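Hypothetical protein Atu3615 (Agrobacterium tumefaciens str. C58, PDB 1ZNP) is of unknown function but belongs to the DUF985 family of the cupin superfamily and forms a beta-rich two-chain assembly. Local coordinates at residues L75-L89 against P99-A111. Numbering follows the deposited sequence.
Sequences LHLSQDGREVQTFTL and PQVIVPANCWQSA
With chi1 at -169° Leu75 extends its CG opposite the backbone N, and Leu77 sets CG anti to its carbonyl carbon (chi1 -52°); from these two starting points, between strands of what is, by family, a cupin-type beta-barrel, Leu75 reaches Val101 and, less closely, Val103, while Leu77 reaches Val103 and Pro104. Leu75 CD2 presses on Val101 CG1 at 3.2 Å, while its other methyl, CD1, lies against Ala111 CB. Leu77 divides its methyls at the end of strand 100-103: CD2 meets Val103 CG2 at 3.6 Å, and CD1 sits by Pro104 CD. Phe87 and Leu89 reach Val101 as well, so that valine is held by three residues of 75-89, with Trp65 also touching it.

Strands 75-78 and 108-111 run antiparallel. His76 and Ser110 form one hydrogen-bonded pair, its His76 N to Ser110 O bond 2.8 Å long and almost straight (171°); Ser78 and Trp108 form the next. On the face of His76 and Ser110, the imidazole is gripped at both nitrogens, ND1 by Thr86 OG1 in the ring plane and NE2 by Glu112. Beyond the strand, Gln79 folds over the 104-107 type II turn, where its NE2 makes a weak 3.3 Å hydrogen bond to Ala105 O.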
ATOM      1  N   LEU A  75      -5.412   5.426  -2.801  1.00 19.98           N
ATOM      2  CA  LEU A  75      -6.343   4.863  -1.830  1.00 19.11           C
ATOM      3  C   LEU A  75      -5.647   4.837  -0.475  1.00 19.71           C
ATOM      4  O   LEU A  75      -4.559   4.277  -0.337  1.00 20.40           O
ATOM      5  CB  LEU A  75      -6.746   3.451  -2.254  1.00 17.34           C
ATOM      6  CG  LEU A  75      -7.901   2.809  -1.492  1.00 19.19           C
ATOM      7  CD1 LEU A  75      -9.161   3.610  -1.671  1.00 20.35           C
ATOM      8  CD2 LEU A  75      -8.124   1.412  -2.015  1.00 22.30           C
ATOM      9  N   HIS A  76      -6.275   5.460   0.517  1.00 20.09           N
ATOM     10  CA  HIS A  76      -5.722   5.547   1.860  1.00 18.57           C
ATOM     11  C   HIS A  76      -6.526   4.700   2.832  1.00 18.33           C
ATOM     12  O   HIS A  76      -7.750   4.803   2.880  1.00 19.16           O
ATOM     13  CB  HIS A  76      -5.729   7.005   2.306  1.00 18.12           C
ATOM     14  CG  HIS A  76      -5.162   7.949   1.287  1.00 22.81           C
ATOM     15  ND1 HIS A  76      -3.814   8.017   0.995  1.00 22.51           N
ATOM     16  CD2 HIS A  76      -5.766   8.852   0.476  1.00 21.03           C
ATOM     17  CE1 HIS A  76      -3.615   8.920   0.051  1.00 20.16           C
ATOM     18  NE2 HIS A  76      -4.781   9.440  -0.281  1.00 20.04           N
ATOM     19  N   LEU A  77      -5.834   3.861   3.599  1.00 18.63           N
ATOM     20  CA  LEU A  77      -6.483   2.995   4.572  1.00 19.16           C
ATOM     21  C   LEU A  77      -5.945   3.232   5.975  1.00 20.16           C
ATOM     22  O   LEU A  77      -4.743   3.413   6.170  1.00 19.74           O
ATOM     23  CB  LEU A  77      -6.265   1.517   4.227  1.00 18.69           C
ATOM     24  CG  LEU A  77      -6.584   1.010   2.824  1.00 18.60           C
ATOM     25  CD1 LEU A  77      -6.770  -0.510   2.896  1.00 14.76           C
ATOM     26  CD2 LEU A  77      -7.851   1.686   2.285  1.00 18.12           C
ATOM     27  N   SER A  78      -6.844   3.214   6.951  1.00 20.56           N
ATOM     28  CA  SER A  78      -6.477   3.406   8.343  1.00 21.10           C
ATOM     29  C   SER A  78      -7.385   2.531   9.183  1.00 22.54           C
ATOM     30  O   SER A  78      -8.538   2.882   9.442  1.00 23.35           O
ATOM     31  CB  SER A  78      -6.640   4.868   8.739  1.00 19.45           C
ATOM     32  OG  SER A  78      -6.253   5.047  10.090  1.00 23.64           O
ATOM     33  N   GLN A  79      -6.860   1.388   9.606  1.00 25.32           N
ATOM     34  CA  GLN A  79      -7.640   0.435  10.382  1.00 28.77           C
ATOM     35  C   GLN A  79      -8.023   0.929  11.758  1.00 31.19           C
ATOM     36  O   GLN A  79      -9.197   0.917  12.114  1.00 33.75           O
ATOM     37  CB  GLN A  79      -6.885  -0.887  10.518  1.00 29.16           C
ATOM     38  CG  GLN A  79      -7.724  -2.023  11.093  1.00 30.35           C
ATOM     39  CD  GLN A  79      -8.964  -2.318  10.251  1.00 31.44           C
ATOM     40  OE1 GLN A  79      -8.857  -2.707   9.091  1.00 30.46           O
ATOM     41  NE2 GLN A  79     -10.148  -2.120  10.836  1.00 29.58           N
ATOM     42  N   ASP A  80      -7.041   1.384  12.523  1.00 33.80           N
ATOM     43  CA  ASP A  80      -7.286   1.846  13.887  1.00 37.25           C
ATOM     44  C   ASP A  80      -7.537   3.345  14.019  1.00 40.05           C
ATOM     45  O   ASP A  80      -7.813   3.835  15.113  1.00 40.04           O
ATOM     46  CB  ASP A  80      -6.106   1.449  14.783  1.00 36.52           C
ATOM     47  CG  ASP A  80      -4.866   2.313  14.551  1.00 36.90           C
ATOM     48  OD1 ASP A  80      -4.777   3.002  13.509  1.00 33.05           O
ATOM     49  OD2 ASP A  80      -3.971   2.287  15.424  1.00 37.96           O
ATOM     50  N   GLY A  81      -7.429   4.071  12.911  1.00 42.27           N
ATOM     51  CA  GLY A  81      -7.650   5.505  12.958  1.00 43.89           C
ATOM     52  C   GLY A  81      -6.381   6.298  13.218  1.00 45.93           C
ATOM     53  O   GLY A  81      -6.427   7.518  13.379  1.00 45.89           O
ATOM     54  N   ARG A  82      -5.242   5.613  13.270  1.00 46.92           N
ATOM     55  CA  ARG A  82      -3.971   6.290  13.499  1.00 47.15           C
ATOM     56  C   ARG A  82      -2.968   5.857  12.437  1.00 45.11           C
ATOM     57  O   ARG A  82      -2.468   6.683  11.682  1.00 44.36           O
ATOM     58  CB  ARG A  82      -3.454   5.975  14.900  1.00 51.20           C
ATOM     59  CG  ARG A  82      -2.262   6.827  15.337  1.00 57.77           C
ATOM     60  CD  ARG A  82      -2.534   8.327  15.159  1.00 59.50           C
ATOM     61  NE  ARG A  82      -1.684   9.169  16.000  1.00 62.14           N
ATOM     62  CZ  ARG A  82      -1.816   9.292  17.322  1.00 64.75           C
ATOM     63  NH1 ARG A  82      -2.773   8.625  17.962  1.00 63.66           N
ATOM     64  NH2 ARG A  82      -0.991  10.085  18.006  1.00 64.85           N
ATOM     65  N   GLU A  83      -2.670   4.564  12.374  1.00 43.52           N
ATOM     66  CA  GLU A  83      -1.754   4.068  11.355  1.00 42.09           C
ATOM     67  C   GLU A  83      -2.475   4.204  10.013  1.00 40.07           C
ATOM     68  O   GLU A  83      -3.647   3.846   9.890  1.00 37.63           O
ATOM     69  CB  GLU A  83      -1.414   2.589  11.573  1.00 45.80           C
ATOM     70  CG  GLU A  83      -0.284   2.287  12.558  1.00 52.18           C
ATOM     71  CD  GLU A  83      -0.698   2.416  14.019  1.00 54.76           C
ATOM     72  OE1 GLU A  83       0.153   2.166  14.909  1.00 55.46           O
ATOM     73  OE2 GLU A  83      -1.870   2.763  14.277  1.00 55.83           O
ATOM     74  N   VAL A  84      -1.781   4.729   9.013  1.00 37.30           N
ATOM     75  CA  VAL A  84      -2.373   4.867   7.693  1.00 35.60           C
ATOM     76  C   VAL A  84      -1.423   4.350   6.595  1.00 33.25           C
ATOM     77  O   VAL A  84      -0.206   4.525   6.665  1.00 32.46           O
ATOM     78  CB  VAL A  84      -2.808   6.348   7.425  1.00 36.05           C
ATOM     79  CG1 VAL A  84      -1.714   7.303   7.855  1.00 38.90           C
ATOM     80  CG2 VAL A  84      -3.142   6.545   5.945  1.00 33.48           C
ATOM     81  N   GLN A  85      -2.005   3.683   5.604  1.00 30.99           N
ATOM     82  CA  GLN A  85      -1.274   3.113   4.477  1.00 29.31           C
ATOM     83  C   GLN A  85      -1.883   3.679   3.199  1.00 27.92           C
ATOM     84  O   GLN A  85      -3.081   3.979   3.149  1.00 24.91           O
ATOM     85  CB  GLN A  85      -1.412   1.590   4.471  1.00 30.53           C
ATOM     86  CG  GLN A  85      -1.027   0.926   5.782  1.00 33.72           C
ATOM     87  CD  GLN A  85      -2.061  -0.090   6.233  1.00 38.06           C
ATOM     88  OE1 GLN A  85      -2.204  -1.162   5.626  1.00 36.41           O
ATOM     89  NE2 GLN A  85      -2.808   0.248   7.298  1.00 38.41           N
ATOM     90  N   THR A  86      -1.063   3.813   2.165  1.00 26.53           N
ATOM     91  CA  THR A  86      -1.533   4.365   0.902  1.00 24.18           C
ATOM     92  C   THR A  86      -1.116   3.498  -0.270  1.00 24.10           C
ATOM     93  O   THR A  86       0.066   3.211  -0.466  1.00 25.60           O
ATOM     94  CB  THR A  86      -0.999   5.796   0.692  1.00 23.39           C
ATOM     95  OG1 THR A  86      -1.502   6.645   1.733  1.00 20.12           O
ATOM     96  CG2 THR A  86      -1.440   6.344  -0.672  1.00 23.59           C
ATOM     97  N   PHE A  87      -2.100   3.080  -1.051  1.00 24.03           N
ATOM     98  CA  PHE A  87      -1.830   2.237  -2.201  1.00 24.00           C
ATOM     99  C   PHE A  87      -2.224   2.959  -3.472  1.00 23.18           C
ATOM    100  O   PHE A  87      -3.227   3.662  -3.512  1.00 25.15           O
ATOM    101  CB  PHE A  87      -2.621   0.928  -2.081  1.00 24.95           C
ATOM    102  CG  PHE A  87      -2.393   0.210  -0.786  1.00 28.16           C
ATOM    103  CD1 PHE A  87      -1.162  -0.391  -0.511  1.00 28.87           C
ATOM    104  CD2 PHE A  87      -3.394   0.163   0.182  1.00 27.51           C
ATOM    105  CE1 PHE A  87      -0.931  -1.028   0.713  1.00 27.41           C
ATOM    106  CE2 PHE A  87      -3.172  -0.471   1.406  1.00 26.94           C
ATOM    107  CZ  PHE A  87      -1.940  -1.068   1.670  1.00 27.09           C
ATOM    108  N   THR A  88      -1.413   2.810  -4.506  1.00 21.37           N
ATOM    109  CA  THR A  88      -1.730   3.420  -5.777  1.00 19.95           C
ATOM    110  C   THR A  88      -2.516   2.362  -6.542  1.00 19.65           C
ATOM    111  O   THR A  88      -1.989   1.316  -6.915  1.00 18.60           O
ATOM    112  CB  THR A  88      -0.456   3.826  -6.546  1.00 19.22           C
ATOM    113  OG1 THR A  88       0.241   4.832  -5.798  1.00 24.27           O
ATOM    114  CG2 THR A  88      -0.814   4.422  -7.896  1.00 19.44           C
ATOM    115  N   LEU A  89      -3.799   2.633  -6.722  1.00 19.37           N
ATOM    116  CA  LEU A  89      -4.700   1.735  -7.423  1.00 20.26           C
ATOM    117  C   LEU A  89      -4.649   2.087  -8.894  1.00 20.00           C
ATOM    118  O   LEU A  89      -5.006   3.194  -9.273  1.00 19.23           O
ATOM    119  CB  LEU A  89      -6.122   1.932  -6.908  1.00 21.82           C
ATOM    120  CG  LEU A  89      -7.210   1.114  -7.602  1.00 24.19           C
ATOM    121  CD1 LEU A  89      -7.030  -0.358  -7.279  1.00 22.15           C
ATOM    122  CD2 LEU A  89      -8.573   1.612  -7.150  1.00 22.51           C
ATOM    123  N   PRO A  99      -4.304  -2.996  -9.610  1.00 15.44           N
ATOM    124  CA  PRO A  99      -5.675  -2.659  -9.996  1.00 15.26           C
ATOM    125  C   PRO A  99      -6.716  -3.231  -9.046  1.00 15.70           C
ATOM    126  O   PRO A  99      -7.910  -3.089  -9.261  1.00 15.41           O
ATOM    127  CB  PRO A  99      -5.790  -3.240 -11.403  1.00 16.21           C
ATOM    128  CG  PRO A  99      -4.963  -4.508 -11.291  1.00 17.56           C
ATOM    129  CD  PRO A  99      -3.749  -4.059 -10.469  1.00 15.43           C
ATOM    130  N   GLN A 100      -6.254  -3.882  -7.992  1.00 17.68           N
ATOM    131  CA  GLN A 100      -7.166  -4.470  -7.019  1.00 18.54           C
ATOM    132  C   GLN A 100      -6.573  -4.266  -5.644  1.00 17.37           C
ATOM    133  O   GLN A 100      -5.403  -4.552  -5.434  1.00 17.43           O
ATOM    134  CB  GLN A 100      -7.335  -5.964  -7.285  1.00 16.85           C
ATOM    135  CG  GLN A 100      -8.466  -6.596  -6.517  1.00 17.31           C
ATOM    136  CD  GLN A 100      -8.488  -8.094  -6.676  1.00 19.75           C
ATOM    137  OE1 GLN A 100      -7.913  -8.827  -5.866  1.00 20.92           O
ATOM    138  NE2 GLN A 100      -9.137  -8.564  -7.733  1.00 18.71           N
ATOM    139  N   VAL A 101      -7.374  -3.742  -4.724  1.00 19.23           N
ATOM    140  CA  VAL A 101      -6.921  -3.522  -3.352  1.00 20.04           C
ATOM    141  C   VAL A 101      -8.065  -3.817  -2.376  1.00 20.25           C
ATOM    142  O   VAL A 101      -9.216  -3.400  -2.580  1.00 17.01           O
ATOM    143  CB  VAL A 101      -6.380  -2.086  -3.149  1.00 17.96           C
ATOM    144  CG1 VAL A 101      -7.283  -1.101  -3.823  1.00 23.83           C
ATOM    145  CG2 VAL A 101      -6.290  -1.766  -1.677  1.00 18.87           C
ATOM    146  N   ILE A 102      -7.716  -4.548  -1.321  1.00 18.92           N
ATOM    147  CA  ILE A 102      -8.657  -4.990  -0.311  1.00 19.20           C
ATOM    148  C   ILE A 102      -8.743  -4.153   0.944  1.00 21.23           C
ATOM    149  O   ILE A 102      -7.861  -4.214   1.787  1.00 23.50           O
ATOM    150  CB  ILE A 102      -8.331  -6.420   0.154  1.00 18.39           C
ATOM    151  CG1 ILE A 102      -8.444  -7.386  -1.019  1.00 18.74           C
ATOM    152  CG2 ILE A 102      -9.252  -6.827   1.277  1.00 17.60           C
ATOM    153  CD1 ILE A 102      -7.296  -7.264  -1.969  1.00 25.43           C
ATOM    154  N   VAL A 103      -9.824  -3.394   1.089  1.00 21.33           N
ATOM    155  CA  VAL A 103      -9.987  -2.609   2.289  1.00 21.90           C
ATOM    156  C   VAL A 103     -10.675  -3.530   3.295  1.00 22.16           C
ATOM    157  O   VAL A 103     -11.826  -3.928   3.103  1.00 24.08           O
ATOM    158  CB  VAL A 103     -10.873  -1.366   2.053  1.00 22.79           C
ATOM    159  CG1 VAL A 103     -10.924  -0.519   3.328  1.00 20.29           C
ATOM    160  CG2 VAL A 103     -10.335  -0.555   0.876  1.00 19.63           C
ATOM    161  N   PRO A 104      -9.968  -3.909   4.365  1.00 20.47           N
ATOM    162  CA  PRO A 104     -10.575  -4.788   5.363  1.00 20.21           C
ATOM    163  C   PRO A 104     -11.791  -4.125   6.020  1.00 19.78           C
ATOM    164  O   PRO A 104     -11.975  -2.913   5.921  1.00 18.11           O
ATOM    165  CB  PRO A 104      -9.422  -5.058   6.333  1.00 18.92           C
ATOM    166  CG  PRO A 104      -8.594  -3.841   6.225  1.00 21.63           C
ATOM    167  CD  PRO A 104      -8.593  -3.551   4.747  1.00 21.50           C
ATOM    168  N   ALA A 105     -12.615  -4.932   6.679  1.00 19.70           N
ATOM    169  CA  ALA A 105     -13.828  -4.453   7.332  1.00 19.72           C
ATOM    170  C   ALA A 105     -13.597  -3.465   8.472  1.00 21.06           C
ATOM    171  O   ALA A 105     -12.649  -3.588   9.246  1.00 20.66           O
ATOM    172  CB  ALA A 105     -14.648  -5.636   7.829  1.00 18.41           C
ATOM    173  N   ASN A 106     -14.491  -2.485   8.551  1.00 21.46           N
ATOM    174  CA  ASN A 106     -14.453  -1.436   9.556  1.00 23.47           C
ATOM    175  C   ASN A 106     -13.179  -0.605   9.534  1.00 24.11           C
ATOM    176  O   ASN A 106     -12.860   0.062  10.512  1.00 24.88           O
ATOM    177  CB  ASN A 106     -14.641  -2.015  10.956  1.00 23.12           C
ATOM    178  CG  ASN A 106     -15.026  -0.954  11.972  1.00 23.81           C
ATOM    179  OD1 ASN A 106     -14.708  -1.064  13.153  1.00 25.82           O
ATOM    180  ND2 ASN A 106     -15.722   0.077  11.515  1.00 24.34           N
ATOM    181  N   CYS A 107     -12.449  -0.638   8.423  1.00 24.40           N
ATOM    182  CA  CYS A 107     -11.228   0.152   8.308  1.00 22.90           C
ATOM    183  C   CYS A 107     -11.522   1.475   7.606  1.00 23.08           C
ATOM    184  O   CYS A 107     -12.201   1.499   6.583  1.00 22.76           O
ATOM    185  CB  CYS A 107     -10.184  -0.618   7.507  1.00 24.64           C
ATOM    186  SG  CYS A 107      -8.754   0.378   7.035  1.00 27.54           S
ATOM    187  N   TRP A 108     -11.015   2.573   8.148  1.00 23.84           N
ATOM    188  CA  TRP A 108     -11.235   3.874   7.533  1.00 23.24           C
ATOM    189  C   TRP A 108     -10.630   3.918   6.128  1.00 21.80           C
ATOM    190  O   TRP A 108      -9.553   3.358   5.890  1.00 19.01           O
ATOM    191  CB  TRP A 108     -10.620   4.988   8.389  1.00 25.70           C
ATOM    192  CG  TRP A 108     -11.378   5.298   9.654  1.00 28.14           C
ATOM    193  CD1 TRP A 108     -11.032   4.947  10.927  1.00 29.02           C
ATOM    194  CD2 TRP A 108     -12.615   6.006   9.757  1.00 29.27           C
ATOM    195  NE1 TRP A 108     -11.975   5.395  11.817  1.00 29.89           N
ATOM    196  CE2 TRP A 108     -12.959   6.048  11.124  1.00 30.71           C
ATOM    197  CE3 TRP A 108     -13.467   6.613   8.825  1.00 31.79           C
ATOM    198  CZ2 TRP A 108     -14.123   6.673  11.586  1.00 32.51           C
ATOM    199  CZ3 TRP A 108     -14.625   7.236   9.282  1.00 33.77           C
ATOM    200  CH2 TRP A 108     -14.940   7.261  10.654  1.00 34.75           C
ATOM    201  N   GLN A 109     -11.313   4.595   5.208  1.00 21.14           N
ATOM    202  CA  GLN A 109     -10.837   4.699   3.837  1.00 22.14           C
ATOM    203  C   GLN A 109     -11.218   5.994   3.125  1.00 21.99           C
ATOM    204  O   GLN A 109     -12.294   6.540   3.337  1.00 23.54           O
ATOM    205  CB  GLN A 109     -11.351   3.513   3.022  1.00 22.90           C
ATOM    206  CG  GLN A 109     -12.859   3.432   2.932  1.00 27.41           C
ATOM    207  CD  GLN A 109     -13.328   2.312   2.026  1.00 30.11           C
ATOM    208  OE1 GLN A 109     -12.941   2.241   0.855  1.00 31.87           O
ATOM    209  NE2 GLN A 109     -14.171   1.432   2.558  1.00 31.01           N
ATOM    210  N   SER A 110     -10.309   6.483   2.283  1.00 21.53           N
ATOM    211  CA  SER A 110     -10.539   7.699   1.506  1.00 19.84           C
ATOM    212  C   SER A 110      -9.703   7.576   0.244  1.00 19.92           C
ATOM    213  O   SER A 110      -8.724   6.838   0.217  1.00 20.05           O
ATOM    214  CB  SER A 110     -10.127   8.950   2.287  1.00 19.86           C
ATOM    215  OG  SER A 110      -8.757   8.924   2.620  1.00 19.63           O
ATOM    216  N   ALA A 111     -10.093   8.286  -0.806  1.00 16.91           N
ATOM    217  CA  ALA A 111      -9.362   8.200  -2.048  1.00 18.50           C
ATOM    218  C   ALA A 111      -9.488   9.460  -2.889  1.00 19.92           C
ATOM    219  O   ALA A 111     -10.312  10.327  -2.621  1.00 22.44           O
ATOM    220  CB  ALA A 111      -9.849   6.991  -2.838  1.00 14.36           C
TER